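Local coordinates for protein 3-carboxy-cis,cis-muconate cycloisomerase (Acinetobacter calcoaceticus, PDB 1Q5N) that is an enzyme of the largely helical lyase family, with elongated chains found in an assembly of four, at residues A[29-34]-A[83-88]; A[45-50]-A[101-106]; A[192-197]-A[216-221]. All coordinates share one frame; numbering follows the deposited sequence.

Contact 1: residues A[29-34]-A[83-88]; sequences YMVEAE and IPFVKQ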
ATOM      1  N   TYR A  29     -16.251  12.089  23.763  1.00 37.40           N
ATOM      2  CA  TYR A  29     -15.475  13.226  23.276  1.00 36.60           C
ATOM      3  C   TYR A  29     -16.363  14.164  22.459  1.00 36.51           C
ATOM      4  O   TYR A  29     -16.150  15.383  22.459  1.00 35.17           O
ATOM      5  CB  TYR A  29     -14.284  12.753  22.421  1.00 35.02           C
ATOM      6  CG  TYR A  29     -13.164  12.114  23.207  1.00 36.08           C
ATOM      7  CD1 TYR A  29     -12.334  12.893  24.018  1.00 34.30           C
ATOM      8  CD2 TYR A  29     -12.860  10.750  23.066  1.00 36.88           C
ATOM      9  CE1 TYR A  29     -11.226  12.354  24.660  1.00 34.32           C
ATOM     10  CE2 TYR A  29     -11.731  10.184  23.725  1.00 36.61           C
ATOM     11  CZ  TYR A  29     -10.922  11.006  24.519  1.00 36.30           C
ATOM     12  OH  TYR A  29      -9.817  10.515  25.189  1.00 36.09           O
ATOM     13  N   MET A  30     -17.359  13.611  21.774  1.00 35.86           N
ATOM     14  CA  MET A  30     -18.259  14.474  20.992  1.00 37.70           C
ATOM     15  C   MET A  30     -19.083  15.335  21.956  1.00 37.16           C
ATOM     16  O   MET A  30     -19.323  16.543  21.692  1.00 35.82           O
ATOM     17  CB  MET A  30     -19.190  13.645  20.092  1.00 38.61           C
ATOM     18  CG  MET A  30     -18.422  13.011  18.903  1.00 41.79           C
ATOM     19  SD  MET A  30     -19.439  11.832  17.970  1.00 43.84           S
ATOM     20  CE  MET A  30     -20.262  12.985  16.994  1.00 43.44           C
ATOM     21  N   VAL A  31     -19.506  14.714  23.057  1.00 36.48           N
ATOM     22  CA  VAL A  31     -20.258  15.430  24.075  1.00 37.64           C
ATOM     23  C   VAL A  31     -19.346  16.557  24.587  1.00 39.27           C
ATOM     24  O   VAL A  31     -19.751  17.726  24.659  1.00 38.76           O
ATOM     25  CB  VAL A  31     -20.645  14.501  25.240  1.00 37.73           C
ATOM     26  CG1 VAL A  31     -21.110  15.342  26.473  1.00 38.74           C
ATOM     27  CG2 VAL A  31     -21.760  13.528  24.782  1.00 34.99           C
ATOM     28  N   GLU A  32     -18.102  16.218  24.882  1.00 39.11           N
ATOM     29  CA  GLU A  32     -17.179  17.210  25.379  1.00 41.66           C
ATOM     30  C   GLU A  32     -17.041  18.397  24.413  1.00 42.59           C
ATOM     31  O   GLU A  32     -16.978  19.570  24.839  1.00 42.13           O
ATOM     32  CB  GLU A  32     -15.835  16.548  25.605  1.00 44.33           C
ATOM     33  CG  GLU A  32     -14.774  17.418  26.272  1.00 49.75           C
ATOM     34  CD  GLU A  32     -13.502  16.596  26.603  1.00 54.10           C
ATOM     35  OE1 GLU A  32     -13.613  15.351  26.818  1.00 54.66           O
ATOM     36  OE2 GLU A  32     -12.396  17.193  26.661  1.00 56.20           O
ATOM     37  N   ALA A  33     -16.976  18.092  23.114  1.00 40.81           N
ATOM     38  CA  ALA A  33     -16.880  19.135  22.091  1.00 41.04           C
ATOM     39  C   ALA A  33     -18.140  20.064  22.072  1.00 41.31           C
ATOM     40  O   ALA A  33     -18.025  21.281  21.849  1.00 39.12           O
ATOM     41  CB  ALA A  33     -16.699  18.506  20.710  1.00 38.42           C
ATOM     42  N   GLU A  34     -19.327  19.465  22.243  1.00 40.78           N
ATOM     43  CA  GLU A  34     -20.579  20.222  22.248  1.00 42.00           C
ATOM     44  C   GLU A  34     -20.644  21.173  23.466  1.00 42.81           C
ATOM     45  O   GLU A  34     -21.007  22.347  23.332  1.00 42.38           O
ATOM     46  CB  GLU A  34     -21.766  19.262  22.233  1.00 41.74           C
ATOM     47  CG  GLU A  34     -21.957  18.518  20.916  1.00 42.21           C
ATOM     48  CD  GLU A  34     -22.425  19.409  19.774  1.00 43.56           C
ATOM     49  OE1 GLU A  34     -22.562  20.632  19.944  1.00 44.24           O
ATOM     50  OE2 GLU A  34     -22.661  18.881  18.686  1.00 44.98           O
ATOM     51  N   ILE A  83     -24.718  13.475  13.018  1.00 39.10           N
ATOM     52  CA  ILE A  83     -26.112  13.848  12.784  1.00 38.65           C
ATOM     53  C   ILE A  83     -27.114  13.202  13.763  1.00 39.85           C
ATOM     54  O   ILE A  83     -27.861  13.908  14.422  1.00 40.01           O
ATOM     55  CB  ILE A  83     -26.482  13.593  11.277  1.00 39.06           C
ATOM     56  CG1 ILE A  83     -25.847  14.691  10.406  1.00 38.50           C
ATOM     57  CG2 ILE A  83     -27.995  13.614  11.055  1.00 38.18           C
ATOM     58  CD1 ILE A  83     -25.856  14.401   8.936  1.00 38.75           C
ATOM     59  N   PRO A  84     -27.121  11.868  13.888  1.00 40.28           N
ATOM     60  CA  PRO A  84     -28.062  11.228  14.808  1.00 40.64           C
ATOM     61  C   PRO A  84     -27.636  11.504  16.252  1.00 41.41           C
ATOM     62  O   PRO A  84     -28.438  11.465  17.162  1.00 42.44           O
ATOM     63  CB  PRO A  84     -27.930   9.750  14.469  1.00 41.59           C
ATOM     64  CG  PRO A  84     -27.298   9.736  13.099  1.00 41.50           C
ATOM     65  CD  PRO A  84     -26.357  10.856  13.140  1.00 40.46           C
ATOM     66  N   PHE A  85     -26.358  11.762  16.461  1.00 40.39           N
ATOM     67  CA  PHE A  85     -25.902  12.033  17.796  1.00 40.37           C
ATOM     68  C   PHE A  85     -26.479  13.386  18.261  1.00 41.49           C
ATOM     69  O   PHE A  85     -26.930  13.506  19.394  1.00 42.74           O
ATOM     70  CB  PHE A  85     -24.379  12.050  17.818  1.00 38.23           C
ATOM     71  CG  PHE A  85     -23.803  12.865  18.927  1.00 38.05           C
ATOM     72  CD1 PHE A  85     -23.664  12.337  20.204  1.00 40.01           C
ATOM     73  CD2 PHE A  85     -23.378  14.168  18.697  1.00 37.68           C
ATOM     74  CE1 PHE A  85     -23.110  13.114  21.236  1.00 39.21           C
ATOM     75  CE2 PHE A  85     -22.825  14.948  19.721  1.00 37.56           C
ATOM     76  CZ  PHE A  85     -22.685  14.424  20.978  1.00 38.86           C
ATOM     77  N   VAL A  86     -26.446  14.393  17.388  1.00 41.75           N
ATOM     78  CA  VAL A  86     -26.977  15.708  17.696  1.00 42.50           C
ATOM     79  C   VAL A  86     -28.462  15.582  18.027  1.00 43.50           C
ATOM     80  O   VAL A  86     -28.884  16.148  19.009  1.00 43.48           O
ATOM     81  CB  VAL A  86     -26.739  16.732  16.517  1.00 42.59           C
ATOM     82  CG1 VAL A  86     -27.640  17.960  16.645  1.00 43.12           C
ATOM     83  CG2 VAL A  86     -25.329  17.233  16.566  1.00 42.58           C
ATOM     84  N   LYS A  87     -29.243  14.833  17.239  1.00 44.99           N
ATOM     85  CA  LYS A  87     -30.672  14.672  17.543  1.00 46.55           C
ATOM     86  C   LYS A  87     -30.825  14.195  18.978  1.00 46.62           C
ATOM     87  O   LYS A  87     -31.528  14.807  19.780  1.00 47.10           O
ATOM     88  CB  LYS A  87     -31.349  13.621  16.657  1.00 47.98           C
ATOM     89  CG  LYS A  87     -31.190  13.841  15.199  1.00 53.06           C
ATOM     90  CD  LYS A  87     -31.944  15.058  14.716  1.00 59.08           C
ATOM     91  CE  LYS A  87     -33.206  14.634  13.947  1.00 63.90           C
ATOM     92  NZ  LYS A  87     -32.866  13.791  12.727  1.00 66.25           N
ATOM     93  N   GLN A  88     -30.165  13.087  19.295  1.00 45.11           N
ATOM     94  CA  GLN A  88     -30.261  12.532  20.617  1.00 45.46           C
ATOM     95  C   GLN A  88     -29.836  13.457  21.746  1.00 45.38           C
ATOM     96  O   GLN A  88     -30.491  13.505  22.777  1.00 44.67           O
ATOM     97  CB  GLN A  88     -29.468  11.224  20.720  1.00 44.61           C
ATOM     98  CG  GLN A  88     -30.197  10.079  20.056  1.00 46.09           C
ATOM     99  CD  GLN A  88     -29.706   8.730  20.543  1.00 47.15           C
ATOM    100  OE1 GLN A  88     -29.524   8.521  21.754  1.00 48.25           O
ATOM    101  NE2 GLN A  88     -29.495   7.803  19.609  1.00 44.00           N
TER
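The Phe85 ring lies under Met30, whose CB sits 4.1 Å from the ring centroid and 26° off its normal, a CH-pi contact over one face. This is helix-helix packing between helices 23-43 and 82-94 in the all-helical part of the lyase fold; the axes of the two short segments approach to 11.6 Å at a crossing angle of -64°, and the Phe85 ring reaches across to Met30, Val31 and Glu34. Phe85 has CG roughly anti to its backbone N (chi1 155°), which carries the ring across to the other helix. Met30 bends at its last torsion and follows the ring back, placing SD 4.7 Å from the centroid, high above the face, in a Met-aromatic contact, while its CE comes 3.7 Å from Phe85 CD2. Val31 CG2 meets Phe85 CE1 at 3.8 Å, lying in the ring plane at its edge. Glu34 also comes to the ring's edge, with CG 3.9 Å from Phe85 CE2. The bend at chi2 leaves CG there and turns the buried carboxylate toward His105, whose ND1 is hydrogen-bonded to OE2. The same Glu34 OE2 lies 3.8 Å from Val86 CG2.

Contact 2: residues A[45-50]-A[101-106]; sequences GVIPQS and ARYVHW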
ATOM      1  N   GLY A  45     -21.191  36.030  24.345  1.00 56.62           N
ATOM      2  CA  GLY A  45     -22.477  36.594  24.012  1.00 57.41           C
ATOM      3  C   GLY A  45     -23.329  35.900  22.966  1.00 58.38           C
ATOM      4  O   GLY A  45     -24.534  36.133  22.922  1.00 59.72           O
ATOM      5  N   VAL A  46     -22.763  35.043  22.128  1.00 57.97           N
ATOM      6  CA  VAL A  46     -23.587  34.393  21.107  1.00 56.67           C
ATOM      7  C   VAL A  46     -24.799  33.598  21.628  1.00 57.41           C
ATOM      8  O   VAL A  46     -25.788  33.469  20.923  1.00 57.62           O
ATOM      9  CB  VAL A  46     -22.718  33.520  20.193  1.00 56.50           C
ATOM     10  CG1 VAL A  46     -23.578  32.839  19.118  1.00 54.52           C
ATOM     11  CG2 VAL A  46     -21.634  34.398  19.569  1.00 54.36           C
ATOM     12  N   ILE A  47     -24.737  33.017  22.819  1.00 57.65           N
ATOM     13  CA  ILE A  47     -25.938  32.353  23.328  1.00 58.23           C
ATOM     14  C   ILE A  47     -25.997  32.700  24.805  1.00 59.26           C
ATOM     15  O   ILE A  47     -24.973  33.035  25.417  1.00 59.24           O
ATOM     16  CB  ILE A  47     -25.962  30.801  23.169  1.00 57.25           C
ATOM     17  CG1 ILE A  47     -24.926  30.165  24.093  1.00 56.29           C
ATOM     18  CG2 ILE A  47     -25.814  30.423  21.695  1.00 56.81           C
ATOM     19  CD1 ILE A  47     -25.035  28.682  24.192  1.00 55.60           C
ATOM     20  N   PRO A  48     -27.200  32.639  25.397  1.00 59.61           N
ATOM     21  CA  PRO A  48     -27.347  32.967  26.822  1.00 59.54           C
ATOM     22  C   PRO A  48     -26.619  32.034  27.759  1.00 59.84           C
ATOM     23  O   PRO A  48     -26.681  30.808  27.612  1.00 59.75           O
ATOM     24  CB  PRO A  48     -28.852  32.938  27.034  1.00 59.47           C
ATOM     25  CG  PRO A  48     -29.332  31.947  25.990  1.00 59.96           C
ATOM     26  CD  PRO A  48     -28.487  32.258  24.787  1.00 59.04           C
ATOM     27  N   GLN A  49     -25.928  32.634  28.718  1.00 60.16           N
ATOM     28  CA  GLN A  49     -25.184  31.896  29.712  1.00 61.40           C
ATOM     29  C   GLN A  49     -26.078  30.882  30.370  1.00 61.26           C
ATOM     30  O   GLN A  49     -25.618  29.839  30.847  1.00 61.48           O
ATOM     31  CB  GLN A  49     -24.647  32.821  30.791  1.00 63.56           C
ATOM     32  CG  GLN A  49     -23.949  32.051  31.903  1.00 66.74           C
ATOM     33  CD  GLN A  49     -22.733  31.258  31.399  1.00 69.39           C
ATOM     34  OE1 GLN A  49     -21.832  31.831  30.750  1.00 69.53           O
ATOM     35  NE2 GLN A  49     -22.693  29.940  31.700  1.00 69.18           N
ATOM     36  N   SER A  50     -27.364  31.181  30.398  1.00 60.20           N
ATOM     37  CA  SER A  50     -28.292  30.269  31.025  1.00 60.15           C
ATOM     38  C   SER A  50     -28.289  28.916  30.301  1.00 60.21           C
ATOM     39  O   SER A  50     -28.126  27.871  30.935  1.00 60.42           O
ATOM     40  CB  SER A  50     -29.692  30.877  31.006  1.00 61.29           C
ATOM     41  OG  SER A  50     -30.657  29.908  30.612  1.00 61.94           O
ATOM     42  N   ALA A 101     -32.284  23.684  24.815  1.00 64.58           N
ATOM     43  CA  ALA A 101     -32.170  22.776  23.681  1.00 64.35           C
ATOM     44  C   ALA A 101     -31.963  23.442  22.306  1.00 64.44           C
ATOM     45  O   ALA A 101     -31.378  22.842  21.395  1.00 64.68           O
ATOM     46  CB  ALA A 101     -33.384  21.855  23.636  1.00 62.87           C
ATOM     47  N   ARG A 102     -32.427  24.674  22.154  1.00 63.96           N
ATOM     48  CA  ARG A 102     -32.291  25.373  20.883  1.00 64.24           C
ATOM     49  C   ARG A 102     -30.871  25.756  20.563  1.00 61.72           C
ATOM     50  O   ARG A 102     -30.527  25.974  19.408  1.00 60.96           O
ATOM     51  CB  ARG A 102     -33.154  26.632  20.893  1.00 68.13           C
ATOM     52  CG  ARG A 102     -34.588  26.250  20.836  1.00 73.33           C
ATOM     53  CD  ARG A 102     -35.519  27.320  21.300  1.00 78.08           C
ATOM     54  NE  ARG A 102     -36.821  26.674  21.473  1.00 83.08           N
ATOM     55  CZ  ARG A 102     -37.967  27.312  21.700  1.00 84.95           C
ATOM     56  NH1 ARG A 102     -37.978  28.645  21.780  1.00 86.32           N
ATOM     57  NH2 ARG A 102     -39.101  26.615  21.840  1.00 84.23           N
ATOM     58  N   TYR A 103     -30.053  25.841  21.595  1.00 58.24           N
ATOM     59  CA  TYR A 103     -28.682  26.233  21.424  1.00 57.02           C
ATOM     60  C   TYR A 103     -27.687  25.070  21.321  1.00 54.79           C
ATOM     61  O   TYR A 103     -26.478  25.303  21.246  1.00 53.27           O
ATOM     62  CB  TYR A 103     -28.308  27.182  22.559  1.00 58.43           C
ATOM     63  CG  TYR A 103     -29.208  28.388  22.563  1.00 62.46           C
ATOM     64  CD1 TYR A 103     -29.031  29.414  21.628  1.00 63.18           C
ATOM     65  CD2 TYR A 103     -30.271  28.486  23.468  1.00 62.96           C
ATOM     66  CE1 TYR A 103     -29.877  30.494  21.593  1.00 63.90           C
ATOM     67  CE2 TYR A 103     -31.125  29.563  23.443  1.00 64.26           C
ATOM     68  CZ  TYR A 103     -30.926  30.566  22.504  1.00 65.55           C
ATOM     69  OH  TYR A 103     -31.784  31.644  22.471  1.00 66.55           O
ATOM     70  N   VAL A 104     -28.181  23.831  21.325  1.00 52.02           N
ATOM     71  CA  VAL A 104     -27.282  22.681  21.193  1.00 50.17           C
ATOM     72  C   VAL A 104     -26.759  22.629  19.749  1.00 49.07           C
ATOM     73  O   VAL A 104     -27.556  22.692  18.799  1.00 48.25           O
ATOM     74  CB  VAL A 104     -28.007  21.348  21.475  1.00 50.07           C
ATOM     75  CG1 VAL A 104     -27.071  20.154  21.224  1.00 48.23           C
ATOM     76  CG2 VAL A 104     -28.499  21.333  22.899  1.00 49.39           C
ATOM     77  N   HIS A 105     -25.432  22.565  19.598  1.00 46.88           N
ATOM     78  CA  HIS A 105     -24.810  22.438  18.285  1.00 46.66           C
ATOM     79  C   HIS A 105     -25.036  23.689  17.453  1.00 47.00           C
ATOM     80  O   HIS A 105     -25.123  23.615  16.228  1.00 44.84           O
ATOM     81  CB  HIS A 105     -25.414  21.217  17.562  1.00 45.08           C
ATOM     82  CG  HIS A 105     -24.660  20.789  16.340  1.00 44.84           C
ATOM     83  ND1 HIS A 105     -23.423  20.177  16.402  1.00 43.10           N
ATOM     84  CD2 HIS A 105     -24.996  20.824  15.026  1.00 44.75           C
ATOM     85  CE1 HIS A 105     -23.032  19.851  15.184  1.00 43.67           C
ATOM     86  NE2 HIS A 105     -23.965  20.232  14.327  1.00 45.60           N
ATOM     87  N   TRP A 106     -25.132  24.829  18.137  1.00 48.12           N
ATOM     88  CA  TRP A 106     -25.387  26.114  17.488  1.00 48.99           C
ATOM     89  C   TRP A 106     -24.268  26.546  16.561  1.00 46.08           C
ATOM     90  O   TRP A 106     -23.166  26.792  17.020  1.00 45.63           O
ATOM     91  CB  TRP A 106     -25.598  27.222  18.546  1.00 54.88           C
ATOM     92  CG  TRP A 106     -25.854  28.546  17.908  1.00 61.72           C
ATOM     93  CD1 TRP A 106     -25.106  29.690  18.037  1.00 63.63           C
ATOM     94  CD2 TRP A 106     -26.848  28.827  16.919  1.00 66.17           C
ATOM     95  NE1 TRP A 106     -25.572  30.662  17.177  1.00 66.14           N
ATOM     96  CE2 TRP A 106     -26.641  30.160  16.478  1.00 68.14           C
ATOM     97  CE3 TRP A 106     -27.897  28.073  16.352  1.00 70.13           C
ATOM     98  CZ2 TRP A 106     -27.442  30.765  15.482  1.00 71.70           C
ATOM     99  CZ3 TRP A 106     -28.705  28.665  15.354  1.00 73.01           C
ATOM    100  CH2 TRP A 106     -28.468  30.007  14.932  1.00 74.17           C
TER
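This is an apolar surface contact between two connecting segments in the helical part of the fold: residues 45-50 lead from helix 23-43 into helix 49-59, and residues 101-106 precede helix 110-146. No hydrogen bond crosses it, and two aromatic side chains on one segment receive three aliphatic ones from the other. Pro48, at the N-cap position of helix 49-59, lays CD over a face of the Tyr103 ring, 3.9 Å from the centroid and 17° off the normal, a CH-pi contact; CB of Arg102, the preceding residue, lies above the opposite face. Ile47 wedges between the two aromatics. With its CG1 between the backbone N and the carbonyl carbon (chi1 69°), CG2 is set where it approaches Tyr103 CD1 at 3.4 Å and Trp106 CD1 at 3.8 Å. Val46 takes the indole at its edge, its CG1 lying 3.5 Å from Trp106 NE1 and near the ring plane. Arg385 of the second subunit packs on both Tyr103 and Trp106, so the cluster also borders a subunit interface. Tyr103 and Trp106 are the first and last residues of a type II beta turn, closed by a weak Trp106 N to Tyr103 O bond, consistent with both facing segment 45-50. A proline CH-pi contact at the N-terminus of helix 49-59 thus faces a type II turn in the connection before helix 110-146.

Contact 3: residues A[192-197]-A[216-221]; sequences LVAQLG and AYAKQL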
ATOM      1  N   LEU A 192      -2.357  19.475  17.116  1.00 33.65           N
ATOM      2  CA  LEU A 192      -3.423  19.415  18.112  1.00 34.46           C
ATOM      3  C   LEU A 192      -4.148  20.747  18.128  1.00 34.28           C
ATOM      4  O   LEU A 192      -3.904  21.588  18.990  1.00 35.28           O
ATOM      5  CB  LEU A 192      -2.817  19.105  19.481  1.00 32.48           C
ATOM      6  CG  LEU A 192      -2.062  17.767  19.512  1.00 33.40           C
ATOM      7  CD1 LEU A 192      -1.514  17.518  20.913  1.00 29.98           C
ATOM      8  CD2 LEU A 192      -3.009  16.632  19.077  1.00 32.84           C
ATOM      9  N   VAL A 193      -5.019  20.938  17.139  1.00 34.91           N
ATOM     10  CA  VAL A 193      -5.768  22.168  16.989  1.00 33.69           C
ATOM     11  C   VAL A 193      -7.233  21.822  16.881  1.00 34.32           C
ATOM     12  O   VAL A 193      -7.572  20.711  16.508  1.00 34.41           O
ATOM     13  CB  VAL A 193      -5.329  22.919  15.725  1.00 33.91           C
ATOM     14  CG1 VAL A 193      -3.901  23.349  15.866  1.00 32.33           C
ATOM     15  CG2 VAL A 193      -5.480  21.999  14.489  1.00 32.72           C
ATOM     16  N   ALA A 194      -8.099  22.785  17.197  1.00 34.29           N
ATOM     17  CA  ALA A 194      -9.551  22.592  17.151  1.00 33.24           C
ATOM     18  C   ALA A 194     -10.102  22.695  15.722  1.00 32.04           C
ATOM     19  O   ALA A 194      -9.442  23.220  14.834  1.00 30.82           O
ATOM     20  CB  ALA A 194     -10.240  23.649  18.033  1.00 32.86           C
ATOM     21  N   GLN A 195     -11.302  22.180  15.502  1.00 30.75           N
ATOM     22  CA  GLN A 195     -11.928  22.330  14.182  1.00 33.07           C
ATOM     23  C   GLN A 195     -13.301  22.988  14.390  1.00 33.30           C
ATOM     24  O   GLN A 195     -14.181  22.403  15.044  1.00 34.66           O
ATOM     25  CB  GLN A 195     -12.179  20.968  13.484  1.00 30.90           C
ATOM     26  CG  GLN A 195     -12.775  21.103  12.082  1.00 28.97           C
ATOM     27  CD  GLN A 195     -11.716  21.410  10.990  1.00 29.89           C
ATOM     28  OE1 GLN A 195     -11.350  22.563  10.752  1.00 31.47           O
ATOM     29  NE2 GLN A 195     -11.227  20.358  10.326  1.00 27.55           N
ATOM     30  N   LEU A 196     -13.489  24.192  13.878  1.00 32.99           N
ATOM     31  CA  LEU A 196     -14.824  24.819  13.973  1.00 33.58           C
ATOM     32  C   LEU A 196     -14.958  25.796  12.792  1.00 32.43           C
ATOM     33  O   LEU A 196     -14.392  26.899  12.792  1.00 32.72           O
ATOM     34  CB  LEU A 196     -15.017  25.551  15.304  1.00 33.92           C
ATOM     35  CG  LEU A 196     -16.414  26.199  15.440  1.00 38.10           C
ATOM     36  CD1 LEU A 196     -17.477  25.119  15.541  1.00 37.64           C
ATOM     37  CD2 LEU A 196     -16.480  27.085  16.695  1.00 36.93           C
ATOM     38  N   GLY A 197     -15.708  25.380  11.784  1.00 31.57           N
ATOM     39  CA  GLY A 197     -15.853  26.205  10.599  1.00 30.94           C
ATOM     40  C   GLY A 197     -17.254  26.165  10.006  1.00 30.42           C
ATOM     41  O   GLY A 197     -17.528  26.890   9.076  1.00 30.86           O
ATOM     42  N   ALA A 216     -12.298  31.243  21.530  1.00 43.23           N
ATOM     43  CA  ALA A 216     -12.741  30.793  22.839  1.00 42.33           C
ATOM     44  C   ALA A 216     -13.049  29.295  22.855  1.00 42.39           C
ATOM     45  O   ALA A 216     -13.013  28.655  23.902  1.00 42.44           O
ATOM     46  CB  ALA A 216     -13.985  31.587  23.284  1.00 40.26           C
ATOM     47  N   TYR A 217     -13.400  28.733  21.708  1.00 41.41           N
ATOM     48  CA  TYR A 217     -13.678  27.299  21.651  1.00 40.46           C
ATOM     49  C   TYR A 217     -12.331  26.553  21.799  1.00 39.95           C
ATOM     50  O   TYR A 217     -12.213  25.612  22.556  1.00 38.71           O
ATOM     51  CB  TYR A 217     -14.366  26.993  20.317  1.00 40.75           C
ATOM     52  CG  TYR A 217     -14.608  25.524  19.987  1.00 40.92           C
ATOM     53  CD1 TYR A 217     -15.459  24.739  20.756  1.00 40.43           C
ATOM     54  CD2 TYR A 217     -14.052  24.961  18.829  1.00 39.86           C
ATOM     55  CE1 TYR A 217     -15.762  23.429  20.373  1.00 41.77           C
ATOM     56  CE2 TYR A 217     -14.340  23.665  18.442  1.00 41.14           C
ATOM     57  CZ  TYR A 217     -15.198  22.905  19.208  1.00 42.32           C
ATOM     58  OH  TYR A 217     -15.514  21.640  18.778  1.00 43.84           O
ATOM     59  N   ALA A 218     -11.313  27.011  21.089  1.00 40.75           N
ATOM     60  CA  ALA A 218     -10.002  26.396  21.163  1.00 42.47           C
ATOM     61  C   ALA A 218      -9.550  26.432  22.618  1.00 43.80           C
ATOM     62  O   ALA A 218      -9.161  25.416  23.198  1.00 43.44           O
ATOM     63  CB  ALA A 218      -9.017  27.163  20.273  1.00 37.75           C
ATOM     64  N   LYS A 219      -9.632  27.613  23.215  1.00 46.16           N
ATOM     65  CA  LYS A 219      -9.204  27.809  24.606  1.00 48.03           C
ATOM     66  C   LYS A 219      -9.910  26.896  25.586  1.00 46.01           C
ATOM     67  O   LYS A 219      -9.271  26.299  26.434  1.00 47.42           O
ATOM     68  CB  LYS A 219      -9.422  29.253  24.978  1.00 52.35           C
ATOM     69  CG  LYS A 219      -8.722  29.699  26.214  1.00 59.11           C
ATOM     70  CD  LYS A 219      -8.610  31.223  26.170  1.00 63.89           C
ATOM     71  CE  LYS A 219      -7.779  31.653  24.930  1.00 66.90           C
ATOM     72  NZ  LYS A 219      -7.800  33.142  24.708  1.00 68.43           N
ATOM     73  N   GLN A 220     -11.222  26.756  25.465  1.00 44.94           N
ATOM     74  CA  GLN A 220     -11.975  25.870  26.356  1.00 44.54           C
ATOM     75  C   GLN A 220     -11.471  24.434  26.330  1.00 44.72           C
ATOM     76  O   GLN A 220     -11.594  23.709  27.305  1.00 44.02           O
ATOM     77  CB  GLN A 220     -13.458  25.788  25.959  1.00 46.66           C
ATOM     78  CG  GLN A 220     -14.341  26.952  26.322  1.00 52.12           C
ATOM     79  CD  GLN A 220     -14.238  27.332  27.782  1.00 54.68           C
ATOM     80  OE1 GLN A 220     -13.915  28.481  28.100  1.00 58.29           O
ATOM     81  NE2 GLN A 220     -14.482  26.373  28.676  1.00 53.67           N
ATOM     82  N   LEU A 221     -10.970  24.003  25.179  1.00 43.91           N
ATOM     83  CA  LEU A 221     -10.523  22.634  25.024  1.00 44.02           C
ATOM     84  C   LEU A 221      -9.023  22.538  25.160  1.00 43.58           C
ATOM     85  O   LEU A 221      -8.465  21.460  25.135  1.00 42.55           O
ATOM     86  CB  LEU A 221     -10.952  22.114  23.644  1.00 43.25           C
ATOM     87  CG  LEU A 221     -12.437  21.957  23.379  1.00 42.55           C
ATOM     88  CD1 LEU A 221     -12.648  21.797  21.896  1.00 41.76           C
ATOM     89  CD2 LEU A 221     -12.987  20.755  24.151  1.00 41.31           C
TER
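Tyr217 receives the extended segment 192-197 on its ring, with Leu196 and Ala194 approaching obliquely and the Gln195 carbonyl at the edge. In the helical lyase fold this packs the connection leaving helix 166-191 against helix 210-221. Leu196 makes the closer apolar approach: its CB is 3.7 Å from Tyr217 CD2, and its CD2 is 3.9 Å from the same atom. Ala194 CB stands 4.1 Å from Tyr217 CD2 and 4.3 Å from Ala218 CB, the small side chains allowing the backbones to draw together, with the CA atoms of Ala194 and Ala218 5.5 Å apart. Between Ala194 and Leu196, the Gln195 CB bond points away from the helix, while its O reaches 3.6 Å from Tyr217 CE2 near the ring plane, a contact with the ring's C-H rim and not a hydrogen bond.

Further out, Leu221, four residues on from Tyr217, lays CD1 3.8 Å above the plane of the Tyr217 ring, toward its rim. Leu196 and Leu221 in turn rest on helix 23-43, through Leu37 and Ala36 respectively. The extended segment is itself pinned: the Gln195 amide is bonded at both ends, NE2 to Asp115 OD2 and OE1 to Trp230 N, which fixes its rotation, and Gly197 N is bonded to Asp112 OD1. The two sides of the contact share one polar partner on helix 110-146, for Thr116 OG1 takes a hydrogen bond from Gln195 N and is also hydrogen-bonded to Tyr217 OH.

Contacts 1 and 3 are buried, contact 2 lies at the surface; no cross-segment hydrogen bond occurs in any, so each holds by apolar and aromatic packing. Contact 1 joins two helices, contact 2 a connection running into helix 49-59 and the connection before helix 110-146, and contact 3 a connection to a helix. Helix 23-43 recurs throughout, as a partner in contact 1 and as a neighbour of the other two. Contacts 1 and 2 join through the Glu34-His105 hydrogen bond; contact 1 meets contact 3 by packing, Ala33 O lying 3.5 Å from Tyr217 CE1. Contacts 2 and 3 do not touch, their nearest atoms being about 6 Å apart. Another subunit reaches contact 2 alone.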